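Local coordinates for protein B-agarase (Agarivorans gilvus, PDB 5Z6P) that acts as an agarase of glycoside hydrolase family 50, probably cleaving the beta-galactosidic linkages of agarose, at residues 234-239 and 740-745; 473-478 and 592-597; 479-484 and 598-603. One frame throughout, in Å; residues are numbered along the deposited sequence.

Contact 1: residues 234-239 and 740-745; sequences HAQKIH and SDVPYQ
The carboxamide of Gln236 reaches over to the backbone of residues 743-745 and uses both of its ends there. Its OE1 accepts from Gln745 N at 2.9 Å, with an N-H...O angle of 156° and the donor in the carbonyl plane on a lone pair. Its NE2 donates to Pro743 O at 3.0 Å, a more bent bond (135° at the hydrogen), in which the acceptor lies clearly out of the amide plane. Beyond CG the side chain runs fully extended (chi2 -177°), which carries the amide far enough to straddle Tyr744, whose CA lies 3.4 Å from Gln236 OE1.

The apolar part is smaller. Val742 divides its methyls between two neighbours: CG1 lies 3.8 Å from Gln236 NE2, while CG2 packs 3.7 Å from Ile238 CG1 and 4.0 Å from Ile238 CD1. Ile238 CG1 also lies 3.7 Å from Ser740 OG, a hydroxyl that is hydrogen-bonded to Ser738. Ile238 also touches Leu244 of helix 241-255.

Tyr744 is the N-cap residue of helix 745-762, so Gln745 N belongs to the first turn, where N-H groups lack a carbonyl of their own helix. Gln236 supplies that acceptor from a distant loop, and the partial positive charge of the helix start would probably strengthen the bond. The two bonds together fix the amide's rotation and its oxygen-nitrogen orientation.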
loop_
_atom_site.group_PDB
_atom_site.type_symbol
_atom_site.label_atom_id
_atom_site.label_comp_id
_atom_site.label_asym_id
_atom_site.label_seq_id
_atom_site.Cartn_x
_atom_site.Cartn_y
_atom_site.Cartn_z
ATOM N N HIS A 234 12.655 22.954 1.255
ATOM C CA HIS A 234 12.167 22.472 -0.019
ATOM C C HIS A 234 11.218 23.514 -0.578
ATOM O O HIS A 234 10.747 24.382 0.156
ATOM C CB HIS A 234 11.494 21.084 0.121
ATOM C CG HIS A 234 10.172 21.111 0.827
ATOM N ND1 HIS A 234 8.978 21.338 0.170
ATOM C CD2 HIS A 234 9.854 20.941 2.132
ATOM C CE1 HIS A 234 7.990 21.317 1.043
ATOM N NE2 HIS A 234 8.495 21.086 2.242
ATOM N N ALA A 235 10.951 23.421 -1.878
ATOM C CA ALA A 235 10.271 24.472 -2.631
ATOM C C ALA A 235 8.952 24.979 -2.048
ATOM O O ALA A 235 8.640 26.160 -2.181
ATOM C CB ALA A 235 10.030 23.999 -4.059
ATOM N N GLN A 236 8.156 24.111 -1.435
ATOM C CA GLN A 236 6.860 24.577 -0.962
ATOM C C GLN A 236 6.732 24.518 0.560
ATOM O O GLN A 236 5.629 24.529 1.092
ATOM C CB GLN A 236 5.732 23.782 -1.644
ATOM C CG GLN A 236 5.659 24.020 -3.160
ATOM C CD GLN A 236 4.499 23.293 -3.820
ATOM O OE1 GLN A 236 4.657 22.191 -4.332
ATOM N NE2 GLN A 236 3.336 23.906 -3.803
ATOM N N LYS A 237 7.860 24.485 1.259
ATOM C CA LYS A 237 7.836 24.535 2.727
ATOM C C LYS A 237 7.203 25.838 3.259
ATOM O O LYS A 237 7.390 26.905 2.687
ATOM C CB LYS A 237 9.248 24.360 3.290
ATOM C CG LYS A 237 9.307 24.442 4.792
ATOM C CD LYS A 237 10.682 24.134 5.304
ATOM C CE LYS A 237 10.749 24.348 6.792
ATOM N NZ LYS A 237 12.050 23.936 7.340
ATOM N N ILE A 238 6.422 25.725 4.332
ATOM C CA ILE A 238 5.803 26.877 4.990
ATOM C C ILE A 238 6.673 27.355 6.150
ATOM O O ILE A 238 7.019 26.565 7.026
ATOM C CB ILE A 238 4.381 26.543 5.520
ATOM C CG1 ILE A 238 3.385 26.368 4.363
ATOM C CG2 ILE A 238 3.885 27.616 6.467
ATOM C CD1 ILE A 238 3.082 27.624 3.607
ATOM N N HIS A 239 7.005 28.646 6.171
ATOM C CA HIS A 239 7.923 29.195 7.188
ATOM C C HIS A 239 7.276 30.054 8.267
ATOM O O HIS A 239 7.922 30.381 9.252
ATOM C CB HIS A 239 9.027 30.015 6.519
ATOM C CG HIS A 239 9.750 29.274 5.438
ATOM N ND1 HIS A 239 9.381 29.352 4.114
ATOM C CD2 HIS A 239 10.804 28.431 5.488
ATOM C CE1 HIS A 239 10.187 28.597 3.390
ATOM N NE2 HIS A 239 11.058 28.023 4.201
ATOM N N SER A 740 1.080 20.729 6.056
ATOM C CA SER A 740 0.556 22.079 6.200
ATOM C C SER A 740 -0.511 22.394 5.166
ATOM O O SER A 740 -0.781 23.554 4.906
ATOM C CB SER A 740 1.680 23.125 6.131
ATOM O OG SER A 740 2.620 22.831 5.127
ATOM N N ASP A 741 -1.139 21.350 4.617
ATOM C CA ASP A 741 -2.224 21.481 3.653
ATOM C C ASP A 741 -1.809 22.283 2.421
ATOM O O ASP A 741 -2.617 23.018 1.850
ATOM C CB ASP A 741 -3.473 22.118 4.300
ATOM C CG ASP A 741 -4.755 21.847 3.506
ATOM O OD1 ASP A 741 -4.875 20.726 2.967
ATOM O OD2 ASP A 741 -5.633 22.748 3.410
ATOM N N VAL A 742 -0.551 22.154 2.017
ATOM C CA VAL A 742 -0.135 22.761 0.762
ATOM C C VAL A 742 -0.012 21.706 -0.345
ATOM O O VAL A 742 0.803 20.802 -0.246
ATOM C CB VAL A 742 1.212 23.502 0.885
ATOM C CG1 VAL A 742 1.600 24.106 -0.457
ATOM C CG2 VAL A 742 1.146 24.577 1.949
ATOM N N PRO A 743 -0.802 21.846 -1.420
ATOM C CA PRO A 743 -0.722 20.907 -2.552
ATOM C C PRO A 743 0.654 20.880 -3.232
ATOM O O PRO A 743 1.155 21.928 -3.616
ATOM C CB PRO A 743 -1.787 21.432 -3.512
ATOM C CG PRO A 743 -2.744 22.187 -2.639
ATOM C CD PRO A 743 -1.871 22.838 -1.606
ATOM N N TYR A 744 1.262 19.698 -3.336
ATOM C CA TYR A 744 2.493 19.533 -4.088
ATOM C C TYR A 744 2.211 19.841 -5.560
ATOM O O TYR A 744 1.348 19.217 -6.174
ATOM C CB TYR A 744 3.056 18.118 -3.937
ATOM C CG TYR A 744 3.653 17.788 -2.573
ATOM C CD1 TYR A 744 4.909 18.253 -2.216
ATOM C CD2 TYR A 744 2.969 16.995 -1.664
ATOM C CE1 TYR A 744 5.472 17.949 -0.992
ATOM C CE2 TYR A 744 3.525 16.674 -0.426
ATOM C CZ TYR A 744 4.777 17.162 -0.097
ATOM O OH TYR A 744 5.338 16.863 1.107
ATOM N N GLN A 745 2.933 20.794 -6.133
ATOM C CA GLN A 745 2.554 21.289 -7.458
ATOM C C GLN A 745 2.678 20.260 -8.592
ATOM O O GLN A 745 1.802 20.199 -9.444
ATOM C CB GLN A 745 3.358 22.537 -7.820
ATOM C CG GLN A 745 2.734 23.326 -8.965
ATOM C CD GLN A 745 1.293 23.700 -8.697
ATOM O OE1 GLN A 745 0.971 24.279 -7.662
ATOM N NE2 GLN A 745 0.416 23.369 -9.627
#

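Contact 2: residues 473-478 and 592-597; sequences PDPFDP and EAFASE
Pro475 and Phe476, the central residues of a type I turn from Asp474 to Asp477, pack on Phe594 and Glu597 of helix 581-609. An Asx turn overlaps its start: Asp474 OD1 accepts from Phe476 N at 3.1 Å, and Asp477 then N-caps helix 478-495.

Glu597 lays its aliphatic part over one face of the Phe476 ring. Its CG is 3.7 Å from the ring centroid and 21° off the normal, a CH-pi contact, and its CB is 3.5 Å from Phe476 CZ. The chain bends at chi2 (71°), and the carboxylate plane ends up within 5° of the ring's. Glu597 OE2 takes a hydrogen bond from a water at 2.6 Å; the same water donates to Pro475 O at 2.8 Å, while Glu597 OE1 is salt-bridged to Arg600. Deeper in, Phe594 CE1 meets Pro475 CD at 3.4 Å and, edge on, Pro473 O at 3.3 Å.

The turn thus touches two helices, 581-609 and, through Phe476 on Pro537 and Val541, 537-550. It runs on into a third, helix 478-495, where Pro475 and Pro473, at the end of strand 472-473, lean on Phe480.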
loop_
_atom_site.group_PDB
_atom_site.type_symbol
_atom_site.label_atom_id
_atom_site.label_comp_id
_atom_site.label_asym_id
_atom_site.label_seq_id
_atom_site.Cartn_x
_atom_site.Cartn_y
_atom_site.Cartn_z
ATOM N N PRO A 473 -13.167 -14.090 7.923
ATOM C CA PRO A 473 -14.402 -14.621 8.498
ATOM C C PRO A 473 -14.777 -15.992 7.916
ATOM O O PRO A 473 -14.379 -16.306 6.801
ATOM C CB PRO A 473 -15.440 -13.560 8.134
ATOM C CG PRO A 473 -14.859 -12.840 6.968
ATOM C CD PRO A 473 -13.382 -12.837 7.181
ATOM N N ASP A 474 -15.496 -16.798 8.694
ATOM C CA ASP A 474 -16.113 -18.027 8.185
ATOM C C ASP A 474 -17.509 -17.662 7.708
ATOM O O ASP A 474 -18.385 -17.478 8.519
ATOM C CB ASP A 474 -16.165 -19.101 9.286
ATOM C CG ASP A 474 -16.572 -20.471 8.761
ATOM O OD1 ASP A 474 -17.332 -20.543 7.788
ATOM O OD2 ASP A 474 -16.124 -21.480 9.340
ATOM N N PRO A 475 -17.705 -17.536 6.385
ATOM C CA PRO A 475 -18.987 -17.085 5.842
ATOM C C PRO A 475 -20.102 -18.111 5.986
ATOM O O PRO A 475 -21.212 -17.782 5.643
ATOM C CB PRO A 475 -18.677 -16.845 4.353
ATOM C CG PRO A 475 -17.592 -17.746 4.046
ATOM C CD PRO A 475 -16.762 -17.902 5.318
ATOM N N PHE A 476 -19.815 -19.312 6.479
ATOM C CA PHE A 476 -20.869 -20.292 6.721
ATOM C C PHE A 476 -21.369 -20.239 8.163
ATOM O O PHE A 476 -22.257 -20.981 8.547
ATOM C CB PHE A 476 -20.391 -21.693 6.363
ATOM C CG PHE A 476 -20.099 -21.868 4.889
ATOM C CD1 PHE A 476 -21.132 -22.092 3.988
ATOM C CD2 PHE A 476 -18.800 -21.789 4.411
ATOM C CE1 PHE A 476 -20.873 -22.249 2.626
ATOM C CE2 PHE A 476 -18.527 -21.948 3.052
ATOM C CZ PHE A 476 -19.568 -22.170 2.158
ATOM N N ASP A 477 -20.808 -19.333 8.951
ATOM C CA ASP A 477 -21.374 -19.046 10.263
ATOM C C ASP A 477 -22.490 -18.025 10.080
ATOM O O ASP A 477 -22.258 -16.922 9.587
ATOM C CB ASP A 477 -20.296 -18.529 11.223
ATOM C CG ASP A 477 -20.840 -18.121 12.606
ATOM O OD1 ASP A 477 -22.068 -18.048 12.847
ATOM O OD2 ASP A 477 -19.989 -17.857 13.469
ATOM N N PRO A 478 -23.706 -18.391 10.496
ATOM C CA PRO A 478 -24.852 -17.476 10.454
ATOM C C PRO A 478 -24.526 -16.076 11.008
ATOM O O PRO A 478 -25.063 -15.093 10.506
ATOM C CB PRO A 478 -25.884 -18.188 11.318
ATOM C CG PRO A 478 -25.553 -19.647 11.127
ATOM C CD PRO A 478 -24.067 -19.709 11.048
ATOM N N GLU A 592 -11.532 -21.637 -3.491
ATOM C CA GLU A 592 -12.540 -20.956 -4.284
ATOM C C GLU A 592 -13.933 -21.107 -3.680
ATOM O O GLU A 592 -14.678 -20.142 -3.662
ATOM C CB GLU A 592 -12.553 -21.455 -5.738
ATOM C CG GLU A 592 -13.708 -20.869 -6.535
ATOM C CD GLU A 592 -13.552 -20.995 -8.034
ATOM O OE1 GLU A 592 -12.481 -21.418 -8.470
ATOM O OE2 GLU A 592 -14.498 -20.663 -8.773
ATOM N N ALA A 593 -14.289 -22.294 -3.185
ATOM C CA ALA A 593 -15.613 -22.460 -2.564
ATOM C C ALA A 593 -15.753 -21.567 -1.316
ATOM O O ALA A 593 -16.772 -20.941 -1.100
ATOM C CB ALA A 593 -15.878 -23.931 -2.185
ATOM N N PHE A 594 -14.715 -21.537 -0.500
ATOM C CA PHE A 594 -14.697 -20.669 0.675
ATOM C C PHE A 594 -14.925 -19.200 0.297
ATOM O O PHE A 594 -15.854 -18.572 0.785
ATOM C CB PHE A 594 -13.372 -20.827 1.433
ATOM C CG PHE A 594 -13.087 -19.705 2.412
ATOM C CD1 PHE A 594 -13.831 -19.565 3.565
ATOM C CD2 PHE A 594 -12.049 -18.819 2.179
ATOM C CE1 PHE A 594 -13.556 -18.547 4.472
ATOM C CE2 PHE A 594 -11.774 -17.803 3.062
ATOM C CZ PHE A 594 -12.537 -17.657 4.208
ATOM N N ALA A 595 -14.073 -18.672 -0.578
ATOM C CA ALA A 595 -14.166 -17.286 -0.985
ATOM C C ALA A 595 -15.498 -16.987 -1.664
ATOM O O ALA A 595 -16.077 -15.937 -1.431
ATOM C CB ALA A 595 -13.010 -16.919 -1.901
ATOM N N SER A 596 -15.998 -17.907 -2.485
ATOM C CA SER A 596 -17.261 -17.646 -3.199
ATOM C C SER A 596 -18.408 -17.348 -2.235
ATOM O O SER A 596 -19.240 -16.479 -2.501
ATOM C CB SER A 596 -17.639 -18.823 -4.107
ATOM O OG SER A 596 -16.688 -18.999 -5.136
ATOM N N GLU A 597 -18.445 -18.060 -1.107
ATOM C CA GLU A 597 -19.478 -17.815 -0.113
ATOM C C GLU A 597 -19.289 -16.481 0.613
ATOM O O GLU A 597 -20.260 -15.840 0.936
ATOM C CB GLU A 597 -19.530 -18.948 0.919
ATOM C CG GLU A 597 -20.716 -18.861 1.885
ATOM C CD GLU A 597 -22.079 -19.175 1.234
ATOM O OE1 GLU A 597 -22.145 -19.460 0.023
ATOM O OE2 GLU A 597 -23.097 -19.137 1.946
HETATM O O HOH W 1 -23.530 -18.896 4.478
#

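Contact 3: residues 479-484 and 598-603; sequences RFRQRA and YFRVVK
Arg481 crosses Val601 obliquely and meets it twice, with the start of its chain and with its guanidinium. Its CB is 4.0 Å and its CG 3.9 Å from Val601 CG1, two methylene contacts with one methyl. The chain bends at chi3 (-76°), and a further turn at chi4 sets one guanidinium face over this same methyl, with CZ 4.2 Å away. At the tip, Arg481 NH2 lies 3.8 Å from Val601 CG2 and 3.6 Å from Arg600 NH2, which approaches in the plane of the Arg481 group, at its edge. Two like charges are close here, but Arg481 NH2 is itself hydrogen-bonded to Gln604 OE1, and each arginine has acidic company: Arg481 NH1 is salt-bridged to Glu605 and Arg600 NE to Glu597, which probably offsets the repulsion.

Phe480 forms the buried half of the contact. Its CE2 packs against Val601 CG1 at 3.7 Å, so that methyl is held between the phenyl ring and the arginine chain. Phe480 CZ reaches Tyr598 CD1 at 3.6 Å, and Val602 CG2 comes in at the edge of the phenyl ring. The two aromatic rings meet rim to rim with planes 34° apart, so neither stacks on the other; Tyr598 OH is hydrogen-bonded to Asp507.

Locally the helix axes approach to 9.7 Å and cross at -43°, with N-to-C directions broadly alike. Each helix is followed by a short strand, 501-506 and 614-615. Similarly directed helices packed through aliphatic and aromatic side chains, each leading into a strand, are consistent with adjacent outer helices of the beta/alpha barrel of clan GH-A hydrolases.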
loop_
_atom_site.group_PDB
_atom_site.type_symbol
_atom_site.label_atom_id
_atom_site.label_comp_id
_atom_site.label_asym_id
_atom_site.label_seq_id
_atom_site.Cartn_x
_atom_site.Cartn_y
_atom_site.Cartn_z
ATOM N N ARG A 479 -23.653 -16.002 12.009
ATOM C CA ARG A 479 -23.287 -14.727 12.601
ATOM C C ARG A 479 -22.600 -13.795 11.584
ATOM O O ARG A 479 -22.793 -12.604 11.638
ATOM C CB ARG A 479 -22.390 -14.929 13.826
ATOM C CG ARG A 479 -23.149 -15.414 15.067
ATOM C CD ARG A 479 -22.187 -15.555 16.237
ATOM N NE ARG A 479 -21.241 -16.633 15.991
ATOM C CZ ARG A 479 -20.250 -16.959 16.811
ATOM N NH1 ARG A 479 -19.442 -17.959 16.505
ATOM N NH2 ARG A 479 -20.067 -16.286 17.939
ATOM N N PHE A 480 -21.821 -14.340 10.660
ATOM C CA PHE A 480 -21.152 -13.495 9.671
ATOM C C PHE A 480 -22.174 -12.678 8.877
ATOM O O PHE A 480 -22.016 -11.472 8.705
ATOM C CB PHE A 480 -20.289 -14.304 8.699
ATOM C CG PHE A 480 -19.758 -13.481 7.555
ATOM C CD1 PHE A 480 -18.819 -12.483 7.792
ATOM C CD2 PHE A 480 -20.231 -13.661 6.254
ATOM C CE1 PHE A 480 -18.347 -11.709 6.767
ATOM C CE2 PHE A 480 -19.774 -12.876 5.225
ATOM C CZ PHE A 480 -18.817 -11.909 5.472
ATOM N N ARG A 481 -23.233 -13.351 8.430
ATOM C CA ARG A 481 -24.293 -12.715 7.659
ATOM C C ARG A 481 -24.929 -11.571 8.454
ATOM O O ARG A 481 -25.147 -10.491 7.923
ATOM C CB ARG A 481 -25.372 -13.733 7.233
ATOM C CG ARG A 481 -26.399 -13.119 6.299
ATOM C CD ARG A 481 -27.520 -14.088 5.891
ATOM N NE ARG A 481 -27.106 -15.063 4.895
ATOM C CZ ARG A 481 -27.032 -14.827 3.589
ATOM N NH1 ARG A 481 -27.340 -13.631 3.101
ATOM N NH2 ARG A 481 -26.670 -15.797 2.763
ATOM N N GLN A 482 -25.193 -11.808 9.738
ATOM C CA GLN A 482 -25.740 -10.761 10.592
ATOM C C GLN A 482 -24.796 -9.563 10.712
ATOM O O GLN A 482 -25.252 -8.433 10.759
ATOM C CB GLN A 482 -26.061 -11.295 11.993
ATOM C CG GLN A 482 -27.156 -12.315 12.008
ATOM C CD GLN A 482 -28.368 -11.826 11.267
ATOM O OE1 GLN A 482 -28.977 -10.847 11.658
ATOM N NE2 GLN A 482 -28.696 -12.480 10.162
ATOM N N ARG A 483 -23.495 -9.812 10.783
ATOM C CA ARG A 483 -22.536 -8.715 10.886
ATOM C C ARG A 483 -22.438 -7.976 9.541
ATOM O O ARG A 483 -22.294 -6.755 9.512
ATOM C CB ARG A 483 -21.161 -9.217 11.342
ATOM C CG ARG A 483 -21.123 -9.809 12.768
ATOM C CD ARG A 483 -21.738 -8.879 13.796
ATOM N NE ARG A 483 -21.183 -7.538 13.679
ATOM C CZ ARG A 483 -21.827 -6.435 14.029
ATOM N NH1 ARG A 483 -23.050 -6.510 14.526
ATOM N NH2 ARG A 483 -21.249 -5.254 13.870
ATOM N N ALA A 484 -22.533 -8.713 8.438
ATOM C CA ALA A 484 -22.540 -8.085 7.114
ATOM C C ALA A 484 -23.744 -7.158 6.999
ATOM O O ALA A 484 -23.614 -6.053 6.500
ATOM C CB ALA A 484 -22.552 -9.127 5.992
ATOM N N TYR A 598 -18.051 -16.072 0.889
ATOM C CA TYR A 598 -17.848 -14.731 1.437
ATOM C C TYR A 598 -18.474 -13.690 0.482
ATOM O O TYR A 598 -19.265 -12.851 0.884
ATOM C CB TYR A 598 -16.358 -14.423 1.658
ATOM C CG TYR A 598 -16.056 -12.939 1.896
ATOM C CD1 TYR A 598 -16.109 -12.387 3.170
ATOM C CD2 TYR A 598 -15.716 -12.101 0.836
ATOM C CE1 TYR A 598 -15.835 -11.013 3.382
ATOM C CE2 TYR A 598 -15.444 -10.760 1.024
ATOM C CZ TYR A 598 -15.501 -10.209 2.294
ATOM O OH TYR A 598 -15.236 -8.869 2.442
ATOM N N PHE A 599 -18.122 -13.768 -0.796
ATOM C CA PHE A 599 -18.584 -12.761 -1.734
ATOM C C PHE A 599 -20.090 -12.857 -1.956
ATOM O O PHE A 599 -20.738 -11.831 -2.152
ATOM C CB PHE A 599 -17.811 -12.861 -3.052
ATOM C CG PHE A 599 -16.366 -12.429 -2.939
ATOM C CD1 PHE A 599 -16.041 -11.102 -2.688
ATOM C CD2 PHE A 599 -15.338 -13.343 -3.090
ATOM C CE1 PHE A 599 -14.713 -10.692 -2.584
ATOM C CE2 PHE A 599 -14.005 -12.946 -2.968
ATOM C CZ PHE A 599 -13.699 -11.604 -2.717
ATOM N N ARG A 600 -20.644 -14.071 -1.886
ATOM C CA ARG A 600 -22.088 -14.276 -2.061
ATOM C C ARG A 600 -22.867 -13.627 -0.928
ATOM O O ARG A 600 -23.860 -12.930 -1.164
ATOM C CB ARG A 600 -22.446 -15.785 -2.151
ATOM C CG ARG A 600 -23.923 -16.085 -2.502
ATOM C CD ARG A 600 -24.276 -17.620 -2.554
ATOM N NE ARG A 600 -24.513 -18.121 -1.204
ATOM C CZ ARG A 600 -25.698 -18.145 -0.602
ATOM N NH1 ARG A 600 -26.791 -17.743 -1.234
ATOM N NH2 ARG A 600 -25.790 -18.585 0.640
ATOM N N VAL A 601 -22.415 -13.850 0.306
ATOM C CA VAL A 601 -23.146 -13.338 1.464
ATOM C C VAL A 601 -23.098 -11.805 1.485
ATOM O O VAL A 601 -24.129 -11.154 1.648
ATOM C CB VAL A 601 -22.606 -13.906 2.798
ATOM C CG1 VAL A 601 -23.230 -13.193 3.957
ATOM C CG2 VAL A 601 -22.877 -15.426 2.893
ATOM N N VAL A 602 -21.914 -11.237 1.276
ATOM C CA VAL A 602 -21.774 -9.786 1.235
ATOM C C VAL A 602 -22.630 -9.192 0.113
ATOM O O VAL A 602 -23.361 -8.258 0.349
ATOM C CB VAL A 602 -20.314 -9.331 1.044
ATOM C CG1 VAL A 602 -20.257 -7.803 0.847
ATOM C CG2 VAL A 602 -19.443 -9.759 2.231
ATOM N N LYS A 603 -22.544 -9.739 -1.093
ATOM C CA LYS A 603 -23.384 -9.253 -2.199
ATOM C C LYS A 603 -24.862 -9.237 -1.788
ATOM O O LYS A 603 -25.567 -8.241 -1.966
ATOM C CB LYS A 603 -23.188 -10.119 -3.455
ATOM C CG LYS A 603 -23.953 -9.651 -4.677
ATOM C CD LYS A 603 -24.103 -10.768 -5.695
ATOM C CE LYS A 603 -24.885 -10.322 -6.937
ATOM N NZ LYS A 603 -24.010 -10.099 -8.134
#

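In the fold
Contacts 2 and 3 form one continuous interface: their centres are 8 Å apart, both use helix 581-609, and Pro475 CG of contact 2 packs on Tyr598 N of contact 3. The turn of contact 2 leads straight into the helix of contact 3, whose touching residues are mostly buried; contact 2 is only partly so and includes a bridging water. Both rely on packing of rings, methyls and methylenes. Contact 1 lies on the opposite side of the chain's centre, with its nearest atoms about 31 Å from contact 3. Also partly buried, it joins two loops 501 residues apart and is the one of the three with direct hydrogen bonds across it, beside a small apolar patch.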